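Local coordinates for endoglucanase (Clostridium thermocellum, PDB 2E4T), which hydrolyses internal beta-1,4-glucosidic linkages of cellulose and xyloglucan, this chain being its family 44 glycoside hydrolase part, built on a TIM-like barrel, at residues A[127-131]-A[132-136]; A[192-195]-A[196-199]; A[325-329]-A[330-334]; A[374-377]-A[378-382]; A[403-406]-A[407-410]. All coordinates share one frame; numbering follows the deposited sequence.

Contact 1 (A[127-131]-A[132-136]); sequences ETAPS and SRWKE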
loop_
_atom_site.group_PDB
_atom_site.type_symbol
_atom_site.label_atom_id
_atom_site.label_comp_id
_atom_site.label_asym_id
_atom_site.label_seq_id
_atom_site.Cartn_x
_atom_site.Cartn_y
_atom_site.Cartn_z
ATOM N N GLU A 127 -4.423 25.751 22.566
ATOM C CA GLU A 127 -3.580 26.114 21.412
ATOM C C GLU A 127 -4.036 25.398 20.138
ATOM O O GLU A 127 -3.303 25.360 19.132
ATOM C CB GLU A 127 -2.140 25.736 21.718
ATOM C CG GLU A 127 -1.506 26.651 22.778
ATOM C CD GLU A 127 -0.147 26.191 23.272
ATOM O OE1 GLU A 127 0.158 24.964 23.283
ATOM O OE2 GLU A 127 0.644 27.102 23.665
ATOM N N THR A 128 -5.265 24.882 20.112
ATOM C CA THR A 128 -5.844 24.334 18.895
ATOM C C THR A 128 -5.728 25.363 17.804
ATOM O O THR A 128 -5.940 26.584 17.998
ATOM C CB THR A 128 -7.303 23.933 19.137
ATOM O OG1 THR A 128 -7.342 22.855 20.076
ATOM C CG2 THR A 128 -8.038 23.505 17.869
ATOM N N ALA A 129 -5.413 24.909 16.570
ATOM C CA ALA A 129 -5.169 25.838 15.485
ATOM C C ALA A 129 -6.428 26.650 15.184
ATOM O O ALA A 129 -7.558 26.115 15.197
ATOM C CB ALA A 129 -4.778 25.043 14.238
ATOM N N PRO A 130 -6.255 27.928 14.769
ATOM C CA PRO A 130 -4.991 28.638 14.650
ATOM C C PRO A 130 -4.473 29.105 16.020
ATOM O O PRO A 130 -5.252 29.517 16.896
ATOM C CB PRO A 130 -5.346 29.859 13.785
ATOM C CG PRO A 130 -6.822 30.112 14.104
ATOM C CD PRO A 130 -7.412 28.723 14.263
ATOM N N SER A 131 -3.168 29.039 16.175
ATOM C CA SER A 131 -2.488 29.561 17.357
ATOM C C SER A 131 -1.020 29.732 17.019
ATOM O O SER A 131 -0.563 29.291 15.936
ATOM C CB SER A 131 -2.654 28.650 18.572
ATOM O OG SER A 131 -1.755 27.545 18.448
ATOM N N SER A 132 -0.248 30.253 17.968
ATOM C CA SER A 132 1.180 30.413 17.758
ATOM C C SER A 132 1.878 29.074 17.529
ATOM O O SER A 132 3.022 29.058 17.026
ATOM C CB SER A 132 1.837 31.084 18.989
ATOM O OG SER A 132 1.764 30.260 20.111
ATOM N N ARG A 133 1.232 27.958 17.890
ATOM C CA ARG A 133 1.866 26.645 17.747
ATOM C C ARG A 133 1.768 26.095 16.313
ATOM O O ARG A 133 2.358 25.035 16.053
ATOM C CB ARG A 133 1.236 25.637 18.709
ATOM C CG ARG A 133 1.266 26.097 20.171
ATOM C CD ARG A 133 2.648 26.411 20.705
ATOM N NE ARG A 133 3.597 25.311 20.528
ATOM C CZ ARG A 133 3.638 24.220 21.284
ATOM N NH1 ARG A 133 2.778 24.056 22.288
ATOM N NH2 ARG A 133 4.545 23.274 20.999
ATOM N N TRP A 134 1.040 26.773 15.437
ATOM C CA TRP A 134 0.745 26.223 14.113
ATOM C C TRP A 134 0.976 27.244 13.034
ATOM O O TRP A 134 0.777 28.470 13.245
ATOM C CB TRP A 134 -0.753 25.801 14.075
ATOM C CG TRP A 134 -1.132 24.795 15.092
ATOM C CD1 TRP A 134 -1.861 25.013 16.220
ATOM C CD2 TRP A 134 -0.803 23.391 15.102
ATOM N NE1 TRP A 134 -2.031 23.861 16.937
ATOM C CE2 TRP A 134 -1.378 22.834 16.274
ATOM C CE3 TRP A 134 -0.027 22.576 14.262
ATOM C CZ2 TRP A 134 -1.241 21.484 16.571
ATOM C CZ3 TRP A 134 0.128 21.245 14.579
ATOM C CH2 TRP A 134 -0.485 20.711 15.726
ATOM N N LYS A 135 1.270 26.745 11.840
ATOM C CA LYS A 135 1.230 27.550 10.621
ATOM C C LYS A 135 0.088 27.046 9.739
ATOM O O LYS A 135 -0.134 25.817 9.638
ATOM C CB LYS A 135 2.540 27.432 9.845
ATOM C CG LYS A 135 3.768 27.883 10.610
ATOM C CD LYS A 135 3.727 29.325 11.043
ATOM C CE LYS A 135 5.000 29.744 11.775
ATOM N NZ LYS A 135 4.900 31.192 12.202
ATOM N N GLU A 136 -0.659 27.966 9.139
ATOM C CA GLU A 136 -1.735 27.613 8.252
ATOM C C GLU A 136 -1.194 27.141 6.900
ATOM O O GLU A 136 -0.335 27.819 6.324
ATOM C CB GLU A 136 -2.651 28.851 8.048
ATOM C CG GLU A 136 -3.870 28.542 7.166
ATOM C CD GLU A 136 -4.678 29.751 6.811
ATOM O OE1 GLU A 136 -4.859 30.642 7.678
ATOM O OE2 GLU A 136 -5.152 29.829 5.631
HETATM O O HOH W 1 -2.066 29.132 13.313
#
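A type I beta turn from S131 to W134 brings this loop of the family 44 catalytic region into strand 134-138, and W134 N closes it on S131 O at 3.0 Å. The S131 side chain braces the turn from within: OG accepts from R133 N at 3.1 Å and donates to E127 O at 2.8 Å. A chi1 of 78°, placing OG between the backbone N and the carbonyl carbon, lets one hydroxyl serve both partners. E127 O takes a second, weak bond from W134 NE1 at the indole edge (2.9 Å), the angle at the hydrogen being only 129°. A129 CB sits over the five-membered ring of W134, 3.9 Å from its centroid, as a CH-pi contact. Beyond the turn, the extended E127 chain meets the twice-bent R133 in a salt bridge, OE1 to NH1 at 2.9 Å. OE1 lies in the guanidinium plane but is approached from above its own carboxylate, the two planes standing 73° apart. R133 also pairs with D118 and bonds to the carbonyls of G121 and P122. With two acidic partners, the buried guanidinium is probably well compensated, while S131 and W134 together hold E127 O against the turn.

Contact 2 (A[192-195]-A[196-199]); sequences HTHP and RIHP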
loop_
_atom_site.group_PDB
_atom_site.type_symbol
_atom_site.label_atom_id
_atom_site.label_comp_id
_atom_site.label_asym_id
_atom_site.label_seq_id
_atom_site.Cartn_x
_atom_site.Cartn_y
_atom_site.Cartn_z
ATOM N N HIS A 192 -9.903 12.665 15.445
ATOM C CA HIS A 192 -9.508 11.749 16.497
ATOM C C HIS A 192 -7.980 11.759 16.711
ATOM O O HIS A 192 -7.501 11.844 17.866
ATOM C CB HIS A 192 -9.983 10.328 16.118
ATOM C CG HIS A 192 -9.634 9.360 17.140
ATOM N ND1 HIS A 192 -8.624 8.411 17.082
ATOM C CD2 HIS A 192 -10.241 9.185 18.325
ATOM C CE1 HIS A 192 -8.639 7.686 18.204
ATOM N NE2 HIS A 192 -9.613 8.149 18.973
ATOM N N THR A 193 -7.221 11.638 15.625
ATOM C CA THR A 193 -5.761 11.578 15.706
ATOM C C THR A 193 -5.149 12.958 15.910
ATOM O O THR A 193 -4.157 13.104 16.622
ATOM C CB THR A 193 -5.226 10.935 14.418
ATOM O OG1 THR A 193 -5.855 9.640 14.321
ATOM C CG2 THR A 193 -3.726 10.831 14.418
ATOM N N HIS A 194 -5.710 13.964 15.219
ATOM C CA HIS A 194 -5.137 15.311 15.192
ATOM C C HIS A 194 -6.177 16.385 15.589
ATOM O O HIS A 194 -6.355 17.385 14.885
ATOM C CB HIS A 194 -4.563 15.619 13.820
ATOM C CG HIS A 194 -3.386 14.775 13.496
ATOM N ND1 HIS A 194 -2.172 14.931 14.129
ATOM C CD2 HIS A 194 -3.239 13.797 12.552
ATOM C CE1 HIS A 194 -1.340 14.039 13.589
ATOM N NE2 HIS A 194 -1.946 13.350 12.637
ATOM N N PRO A 195 -6.819 16.221 16.760
ATOM C CA PRO A 195 -7.860 17.184 17.144
ATOM C C PRO A 195 -7.334 18.618 17.350
ATOM O O PRO A 195 -8.135 19.551 17.316
ATOM C CB PRO A 195 -8.401 16.587 18.467
ATOM C CG PRO A 195 -7.201 15.849 19.037
ATOM C CD PRO A 195 -6.592 15.176 17.796
ATOM N N ARG A 196 -6.040 18.773 17.638
ATOM C CA ARG A 196 -5.478 20.113 17.836
ATOM C C ARG A 196 -5.228 20.823 16.507
ATOM O O ARG A 196 -4.993 22.053 16.516
ATOM C CB ARG A 196 -4.177 20.079 18.656
ATOM C CG ARG A 196 -4.100 19.292 19.906
ATOM C CD ARG A 196 -4.675 19.890 21.204
ATOM N NE ARG A 196 -5.034 19.084 22.264
ATOM C CZ ARG A 196 -6.205 18.560 22.489
ATOM N NH1 ARG A 196 -7.313 18.559 21.729
ATOM N NH2 ARG A 196 -6.185 17.847 23.577
ATOM N N ILE A 197 -5.262 20.074 15.395
ATOM C CA ILE A 197 -5.225 20.661 14.045
ATOM C C ILE A 197 -6.616 20.819 13.473
ATOM O O ILE A 197 -6.948 21.863 12.880
ATOM C CB ILE A 197 -4.363 19.751 13.109
ATOM C CG1 ILE A 197 -2.928 19.706 13.578
ATOM C CG2 ILE A 197 -4.486 20.281 11.641
ATOM C CD1 ILE A 197 -2.015 18.801 12.764
ATOM N N HIS A 198 -7.459 19.779 13.634
ATOM C CA HIS A 198 -8.725 19.685 12.914
ATOM C C HIS A 198 -9.761 19.090 13.851
ATOM O O HIS A 198 -10.151 17.915 13.726
ATOM C CB HIS A 198 -8.536 18.802 11.681
ATOM C CG HIS A 198 -9.664 18.849 10.709
ATOM N ND1 HIS A 198 -10.926 18.347 10.946
ATOM C CD2 HIS A 198 -9.686 19.346 9.457
ATOM C CE1 HIS A 198 -11.699 18.562 9.877
ATOM N NE2 HIS A 198 -10.945 19.159 8.958
ATOM N N PRO A 199 -10.246 19.873 14.822
ATOM C CA PRO A 199 -11.142 19.344 15.835
ATOM C C PRO A 199 -12.478 18.839 15.314
ATOM O O PRO A 199 -13.104 17.979 15.966
ATOM C CB PRO A 199 -11.351 20.529 16.804
ATOM C CG PRO A 199 -11.049 21.778 15.946
ATOM C CD PRO A 199 -9.882 21.295 15.103
HETATM O O HOH W 2 -8.702 20.517 19.812
#
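H194 leaves helical phi/psi after helix 190-193, yet its carbonyl oxygen starts a new helix-like turn by accepting from both I197 N and H198 N. The two bonds differ in direction: H198 N, at 2.9 Å from H194 O, lies nearly along the C=O axis (164°), whereas I197 N approaches 53° above the carbonyl plane. The H194 and I197 side chains run next to each other and point the same way, both having chi1 near -65°, and I197 CD1 comes within 4.1 Å of H194 ND1. The far imidazole nitrogen, H194 NE2, bonds to N46 O. One step further on, P199 CD abuts P195 O at 3.3 Å. Proline has no N-H to offer that oxygen, and a water donates to P195 O instead, at 2.7 Å. The guanidinium of R196 passes obliquely by the P195 ring, NH1 to CG 3.8 Å, but R196 was modelled in two conformers, which makes this touch doubtful. H198 turns its ring elsewhere and bonds through NE2 to E206 on the following helix. With H194 O taking both the i+3 and the i+4 amide, P195 to I197 form one helix-like turn, set in the link between helices 190-193 and 204-221 of the barrel.

Contact 3 (A[325-329]-A[330-334]); sequences DSWIG and QWKKD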
loop_
_atom_site.group_PDB
_atom_site.type_symbol
_atom_site.label_atom_id
_atom_site.label_comp_id
_atom_site.label_asym_id
_atom_site.label_seq_id
_atom_site.Cartn_x
_atom_site.Cartn_y
_atom_site.Cartn_z
ATOM N N ASP A 325 -14.826 -14.127 9.374
ATOM C CA ASP A 325 -15.432 -13.882 10.677
ATOM C C ASP A 325 -15.041 -12.459 11.112
ATOM O O ASP A 325 -13.947 -12.258 11.654
ATOM C CB ASP A 325 -14.924 -14.903 11.672
ATOM C CG ASP A 325 -15.495 -14.756 13.057
ATOM O OD1 ASP A 325 -16.383 -13.907 13.227
ATOM O OD2 ASP A 325 -15.024 -15.469 13.967
ATOM N N SER A 326 -15.893 -11.487 10.805
ATOM C CA SER A 326 -15.665 -10.102 11.216
ATOM C C SER A 326 -16.964 -9.347 11.046
ATOM O O SER A 326 -17.906 -9.822 10.387
ATOM C CB SER A 326 -14.605 -9.412 10.375
ATOM O OG SER A 326 -15.129 -9.047 9.119
ATOM N N TRP A 327 -17.005 -8.107 11.574
ATOM C CA TRP A 327 -18.187 -7.280 11.374
ATOM C C TRP A 327 -18.410 -6.953 9.908
ATOM O O TRP A 327 -19.562 -6.747 9.482
ATOM C CB TRP A 327 -18.111 -5.999 12.222
ATOM C CG TRP A 327 -17.044 -5.010 11.845
ATOM C CD1 TRP A 327 -15.765 -4.910 12.333
ATOM C CD2 TRP A 327 -17.179 -3.920 10.934
ATOM N NE1 TRP A 327 -15.109 -3.821 11.797
ATOM C CE2 TRP A 327 -15.967 -3.192 10.942
ATOM C CE3 TRP A 327 -18.216 -3.471 10.116
ATOM C CZ2 TRP A 327 -15.773 -2.035 10.175
ATOM C CZ3 TRP A 327 -18.040 -2.294 9.364
ATOM C CH2 TRP A 327 -16.817 -1.603 9.401
ATOM N N ILE A 328 -17.321 -6.879 9.128
ATOM C CA ILE A 328 -17.417 -6.627 7.690
ATOM C C ILE A 328 -18.015 -7.849 7.000
ATOM O O ILE A 328 -18.955 -7.750 6.177
ATOM C CB ILE A 328 -16.073 -6.207 7.118
ATOM C CG1 ILE A 328 -15.548 -4.952 7.820
ATOM C CG2 ILE A 328 -16.232 -5.917 5.611
ATOM C CD1 ILE A 328 -14.133 -4.544 7.366
ATOM N N GLY A 329 -17.482 -9.035 7.318
ATOM C CA GLY A 329 -18.046 -10.277 6.742
ATOM C C GLY A 329 -19.512 -10.470 7.093
ATOM O O GLY A 329 -20.294 -10.991 6.280
ATOM N N GLN A 330 -19.898 -10.082 8.315
ATOM C CA GLN A 330 -21.292 -10.268 8.734
ATOM C C GLN A 330 -22.232 -9.237 8.110
ATOM O O GLN A 330 -23.283 -9.606 7.534
ATOM C CB GLN A 330 -21.381 -10.239 10.242
ATOM C CG GLN A 330 -22.831 -10.350 10.702
ATOM C CD GLN A 330 -22.976 -10.611 12.158
ATOM O OE1 GLN A 330 -21.989 -10.906 12.838
ATOM N NE2 GLN A 330 -24.198 -10.539 12.660
ATOM N N TRP A 331 -21.884 -7.940 8.221
ATOM C CA TRP A 331 -22.830 -6.869 7.937
ATOM C C TRP A 331 -22.637 -6.196 6.592
ATOM O O TRP A 331 -23.519 -5.424 6.181
ATOM C CB TRP A 331 -22.790 -5.806 9.050
ATOM C CG TRP A 331 -23.232 -6.317 10.383
ATOM C CD1 TRP A 331 -22.431 -6.708 11.427
ATOM C CD2 TRP A 331 -24.569 -6.566 10.802
ATOM N NE1 TRP A 331 -23.205 -7.120 12.490
ATOM C CE2 TRP A 331 -24.517 -7.023 12.133
ATOM C CE3 TRP A 331 -25.839 -6.358 10.212
ATOM C CZ2 TRP A 331 -25.662 -7.303 12.888
ATOM C CZ3 TRP A 331 -26.993 -6.647 10.973
ATOM C CH2 TRP A 331 -26.879 -7.104 12.291
ATOM N N LYS A 332 -21.500 -6.447 5.933
ATOM C CA LYS A 332 -21.147 -5.680 4.744
ATOM C C LYS A 332 -20.865 -6.579 3.543
ATOM O O LYS A 332 -20.044 -6.266 2.679
ATOM C CB LYS A 332 -19.958 -4.729 5.012
ATOM C CG LYS A 332 -20.183 -3.839 6.230
ATOM C CD LYS A 332 -21.316 -2.842 6.041
ATOM C CE LYS A 332 -21.619 -2.108 7.347
ATOM N NZ LYS A 332 -22.651 -1.089 7.176
ATOM N N LYS A 333 -21.605 -7.714 3.462
ATOM C CA LYS A 333 -21.436 -8.633 2.337
ATOM C C LYS A 333 -21.629 -7.962 0.989
ATOM O O LYS A 333 -21.027 -8.399 -0.013
ATOM C CB LYS A 333 -22.408 -9.814 2.452
ATOM C CG LYS A 333 -22.046 -10.763 3.609
ATOM C CD LYS A 333 -23.111 -11.849 3.720
ATOM C CE LYS A 333 -22.733 -12.919 4.772
ATOM N NZ LYS A 333 -22.719 -12.367 6.085
ATOM N N ASP A 334 -22.462 -6.925 0.911
ATOM C CA ASP A 334 -22.688 -6.235 -0.339
ATOM C C ASP A 334 -21.450 -5.548 -0.892
ATOM O O ASP A 334 -21.439 -5.171 -2.067
ATOM C CB ASP A 334 -23.809 -5.217 -0.184
ATOM C CG ASP A 334 -24.237 -4.589 -1.492
ATOM O OD1 ASP A 334 -24.587 -5.345 -2.421
ATOM O OD2 ASP A 334 -24.321 -3.334 -1.584
#
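Within the short helix 327-331, S326 at the N-cap and W327, I328 and G329 meet residues 330-333 one turn on, in the link between helices 304-312 and 338-349; a lysine folds back on carbonyls of the last turn. The cap is nearly straight: S326 OG accepts from G329 N at 3.0 Å with an angle of 176° at the hydrogen. OG is held from outside by E324 as well. Successive i to i+4 bonds follow, such as W331 N to W327 O at 2.9 Å, and W327 O also meets the W331 indole at its edge, 3.5 Å from CD1. W327 and K332 pass at a slant, the ring atom CZ3 standing 4.1 Å from CG of the lysine. The indole N-H reaches E287, while K332, bent at chi2, runs on to a salt bridge between NZ and E239. I328 CG2 packs against K332 CB at 4.0 Å, almost at a right angle, and both side chains touch F235 of helix 235-240. K333 stays extended until chi4 (66°) swings its amine back to G329 O. The bond from K333 NZ to G329 O, 2.8 Å, lies in the carbonyl plane on a lone pair; Q330 O gets a weak second one. An ammonium placed at carbonyls of the last helical turn would probably offset their partial negative charge, complementing the hydroxyl that caps the opposite end.

Contact 4 (A[374-377]-A[378-382]); sequences QADV and LGIFG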
loop_
_atom_site.group_PDB
_atom_site.type_symbol
_atom_site.label_atom_id
_atom_site.label_comp_id
_atom_site.label_asym_id
_atom_site.label_seq_id
_atom_site.Cartn_x
_atom_site.Cartn_y
_atom_site.Cartn_z
ATOM N N GLN A 374 1.324 -12.852 3.469
ATOM C CA GLN A 374 1.923 -11.742 2.724
ATOM C C GLN A 374 2.136 -12.124 1.257
ATOM O O GLN A 374 1.830 -11.353 0.332
ATOM C CB GLN A 374 3.252 -11.357 3.378
ATOM C CG GLN A 374 3.968 -10.226 2.621
ATOM C CD GLN A 374 3.228 -8.917 2.705
ATOM O OE1 GLN A 374 2.354 -8.701 3.553
ATOM N NE2 GLN A 374 3.595 -7.985 1.820
ATOM N N ALA A 375 2.721 -13.328 1.016
ATOM C CA ALA A 375 2.947 -13.747 -0.371
ATOM C C ALA A 375 1.623 -13.870 -1.114
ATOM O O ALA A 375 1.531 -13.582 -2.330
ATOM C CB ALA A 375 3.733 -15.062 -0.386
ATOM N N ASP A 376 0.567 -14.336 -0.420
ATOM C CA ASP A 376 -0.737 -14.497 -1.068
ATOM C C ASP A 376 -1.268 -13.107 -1.467
ATOM O O ASP A 376 -1.734 -12.894 -2.619
ATOM C CB ASP A 376 -1.683 -15.195 -0.086
ATOM C CG ASP A 376 -2.840 -15.909 -0.744
ATOM O OD1 ASP A 376 -2.694 -16.356 -1.907
ATOM O OD2 ASP A 376 -3.930 -15.966 -0.084
ATOM N N VAL A 377 -1.244 -12.150 -0.516
ATOM C CA VAL A 377 -1.701 -10.789 -0.767
ATOM C C VAL A 377 -0.970 -10.183 -1.956
ATOM O O VAL A 377 -1.592 -9.519 -2.819
ATOM C CB VAL A 377 -1.532 -9.959 0.534
ATOM C CG1 VAL A 377 -1.700 -8.468 0.291
ATOM C CG2 VAL A 377 -2.515 -10.463 1.569
ATOM N N LEU A 378 0.367 -10.328 -2.000
ATOM C CA LEU A 378 1.103 -9.743 -3.131
ATOM C C LEU A 378 0.693 -10.400 -4.474
ATOM O O LEU A 378 0.637 -9.719 -5.516
ATOM C CB LEU A 378 2.591 -9.866 -2.907
ATOM C CG LEU A 378 3.105 -9.056 -1.737
ATOM C CD1 LEU A 378 4.597 -9.418 -1.502
ATOM C CD2 LEU A 378 2.921 -7.559 -1.935
ATOM N N GLY A 379 0.439 -11.720 -4.440
ATOM C CA GLY A 379 -0.042 -12.397 -5.648
ATOM C C GLY A 379 -1.395 -11.811 -6.097
ATOM O O GLY A 379 -1.615 -11.567 -7.307
ATOM N N ILE A 380 -2.294 -11.607 -5.130
ATOM C CA ILE A 380 -3.605 -11.040 -5.400
ATOM C C ILE A 380 -3.482 -9.612 -5.941
ATOM O O ILE A 380 -4.162 -9.247 -6.923
ATOM C CB ILE A 380 -4.444 -11.093 -4.083
ATOM C CG1 ILE A 380 -4.755 -12.544 -3.733
ATOM C CG2 ILE A 380 -5.695 -10.240 -4.197
ATOM C CD1 ILE A 380 -5.037 -12.743 -2.251
ATOM N N PHE A 381 -2.689 -8.783 -5.287
ATOM C CA PHE A 381 -2.514 -7.413 -5.766
ATOM C C PHE A 381 -2.081 -7.420 -7.223
ATOM O O PHE A 381 -2.552 -6.610 -8.049
ATOM C CB PHE A 381 -1.494 -6.662 -4.928
ATOM C CG PHE A 381 -1.933 -6.285 -3.514
ATOM C CD1 PHE A 381 -3.250 -6.363 -3.089
ATOM C CD2 PHE A 381 -0.997 -5.794 -2.635
ATOM C CE1 PHE A 381 -3.630 -5.974 -1.783
ATOM C CE2 PHE A 381 -1.372 -5.403 -1.327
ATOM C CZ PHE A 381 -2.664 -5.469 -0.939
ATOM N N GLY A 382 -1.134 -8.304 -7.553
ATOM C CA GLY A 382 -0.637 -8.323 -8.936
ATOM C C GLY A 382 -1.694 -8.779 -9.906
ATOM O O GLY A 382 -1.916 -8.028 -10.895
#
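V377 and F381, one helical turn apart, lie side by side and point the same way, with V377 CG1 placed over the face of the F381 ring. V377 CG1 is 3.6 Å from the centroid of the F381 ring and 24° off its normal, a CH-pi contact. Its place follows from chi1 of 168°, which sets CG1 anti to the backbone N and beside the carbonyl carbon. V377 O also faces the ring, 3.3 Å from F381 CG, while accepting the backbone bond from F381 N at 2.8 Å. On another flank, Q374 bends at chi2 and carries NE2 to 3.7 Å from L378 CG. That amide is positioned by Y360, whose OH accepts from Q374 NE2. Y360 meets the F381 ring edge-to-face and touches L378, while I357 packs on F381. L378 reaches I404 and Y407 as well. Such buried packing one turn apart belongs to the beta-alpha-beta unit of strand 354-360, helix 368-384 and strand 388-391 in the TIM-like barrel.

Contact 5 (A[403-406]-A[407-410]); sequences GINL and YTNY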
loop_
_atom_site.group_PDB
_atom_site.type_symbol
_atom_site.label_atom_id
_atom_site.label_comp_id
_atom_site.label_asym_id
_atom_site.label_seq_id
_atom_site.Cartn_x
_atom_site.Cartn_y
_atom_site.Cartn_z
ATOM N N GLY A 403 8.066 -12.884 2.501
ATOM C CA GLY A 403 6.972 -12.876 1.534
ATOM C C GLY A 403 7.194 -11.847 0.422
ATOM O O GLY A 403 6.895 -12.111 -0.761
ATOM N N ILE A 404 7.730 -10.674 0.805
ATOM C CA ILE A 404 8.066 -9.648 -0.193
ATOM C C ILE A 404 9.239 -10.128 -1.076
ATOM O O ILE A 404 9.161 -10.081 -2.313
ATOM C CB ILE A 404 8.402 -8.300 0.502
ATOM C CG1 ILE A 404 7.162 -7.766 1.218
ATOM C CG2 ILE A 404 8.951 -7.319 -0.503
ATOM C CD1 ILE A 404 7.459 -6.629 2.197
ATOM N N ASN A 405 10.356 -10.554 -0.439
ATOM C CA ASN A 405 11.526 -10.966 -1.229
ATOM C C ASN A 405 11.226 -12.149 -2.132
ATOM O O ASN A 405 11.903 -12.320 -3.163
ATOM C CB ASN A 405 12.709 -11.303 -0.306
ATOM C CG ASN A 405 13.430 -10.063 0.164
ATOM O OD1 ASN A 405 13.408 -8.999 -0.441
ATOM N ND2 ASN A 405 14.151 -10.242 1.311
ATOM N N LEU A 406 10.254 -12.992 -1.793
ATOM C CA LEU A 406 9.910 -14.116 -2.675
ATOM C C LEU A 406 9.523 -13.568 -4.075
ATOM O O LEU A 406 9.744 -14.260 -5.091
ATOM C CB LEU A 406 8.798 -14.933 -2.072
ATOM C CG LEU A 406 8.615 -16.324 -2.697
ATOM C CD1 LEU A 406 9.786 -17.247 -2.452
ATOM C CD2 LEU A 406 7.292 -16.938 -2.191
ATOM N N TYR A 407 8.926 -12.367 -4.106
ATOM C CA TYR A 407 8.603 -11.710 -5.358
ATOM C C TYR A 407 9.719 -10.823 -5.879
ATOM O O TYR A 407 9.934 -10.764 -7.100
ATOM C CB TYR A 407 7.340 -10.848 -5.226
ATOM C CG TYR A 407 6.083 -11.671 -5.092
ATOM C CD1 TYR A 407 5.246 -11.876 -6.219
ATOM C CD2 TYR A 407 5.711 -12.236 -3.872
ATOM C CE1 TYR A 407 4.093 -12.615 -6.127
ATOM C CE2 TYR A 407 4.568 -13.013 -3.759
ATOM C CZ TYR A 407 3.718 -13.187 -4.893
ATOM O OH TYR A 407 2.586 -13.957 -4.832
ATOM N N THR A 408 10.405 -10.080 -5.022
ATOM C CA THR A 408 11.278 -9.016 -5.492
ATOM C C THR A 408 12.738 -9.395 -5.582
ATOM O O THR A 408 13.512 -8.660 -6.242
ATOM C CB THR A 408 11.155 -7.771 -4.569
ATOM O OG1 THR A 408 11.632 -8.226 -3.288
ATOM C CG2 THR A 408 9.761 -7.233 -4.509
ATOM N N ASN A 409 13.164 -10.450 -4.889
ATOM C CA ASN A 409 14.607 -10.735 -4.797
ATOM C C ASN A 409 14.729 -12.145 -4.215
ATOM O O ASN A 409 15.212 -12.354 -3.076
ATOM C CB ASN A 409 15.321 -9.701 -3.948
ATOM C CG ASN A 409 16.826 -9.791 -4.102
ATOM O OD1 ASN A 409 17.366 -10.770 -4.663
ATOM N ND2 ASN A 409 17.516 -8.752 -3.671
ATOM N N TYR A 410 14.283 -13.140 -4.976
ATOM C CA TYR A 410 14.179 -14.461 -4.388
ATOM C C TYR A 410 15.517 -15.176 -4.213
ATOM O O TYR A 410 15.611 -16.101 -3.396
ATOM C CB TYR A 410 13.166 -15.357 -5.152
ATOM C CG TYR A 410 13.505 -15.572 -6.596
ATOM C CD1 TYR A 410 14.474 -16.480 -7.014
ATOM C CD2 TYR A 410 12.847 -14.855 -7.585
ATOM C CE1 TYR A 410 14.736 -16.631 -8.387
ATOM C CE2 TYR A 410 13.133 -14.995 -8.931
ATOM C CZ TYR A 410 14.052 -15.876 -9.323
ATOM O OH TYR A 410 14.319 -16.002 -10.667
#
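I404 and T408 lie side by side near the C-terminal end of helix 398-408, the barrel-region helix carrying the zinc ligand E401, and their CG2 methyls are 4.1 Å apart. Chi1 of 63° puts the threonine OG1 between the backbone N and the carbonyl carbon, and the hydroxyl finds its partner outside the helix, at T37 O. In the backbone, I404 O takes two bonds from different directions. T408 N lies in the carbonyl plane, 3.0 Å from I404 O, while Y407 N, 2.9 Å from the same oxygen, is 50° out of that plane. The helix gives out at N409, whose N still reaches N405 O at 2.8 Å. The N405 and N409 side chains point the same way, but their amide planes are turned 73° apart. T37 is gripped by both: N405 OD1 accepts from its backbone N, and N409 ND2 bonds to its hydroxyl. The N405 side chain is about 8 Å from the bound zinc, near its ligand D35. Y410 swings toward the beta-sheet domain, its CB resting 3.6 Å from L406 O and its ring meeting H511 and W477. Y407 stretches its OH to A375 O of the neighbouring helix, and an edge of its ring abuts G403 O. G403 O is buried without a polar partner in the model, and Y407 CD2 meets it in the ring plane at 3.3 Å.

The five contacts follow one another along the chain; each closes its own turn locally, and none nests or crosses. Contact 1 leads into strand 134-138, and contact 2 carries the chain out of helix 190-193. These two touch through A129 N to R196 O, a probable hydrogen bond of 2.9 Å, and through W134 CH2 on I197 CG1, joining two loops. Contact 3 stands apart, its nearest atoms about 14 Å from contacts 2 and 4. Contacts 4 and 5 join helices 368-384 and 398-408, L378 CD1 packing on G403 O at 3.6 Å. Contact 5 also reaches strands 442-452 and 508-514, tying barrel to beta-sheet domain, across the chain's centre from contacts 1 and 2.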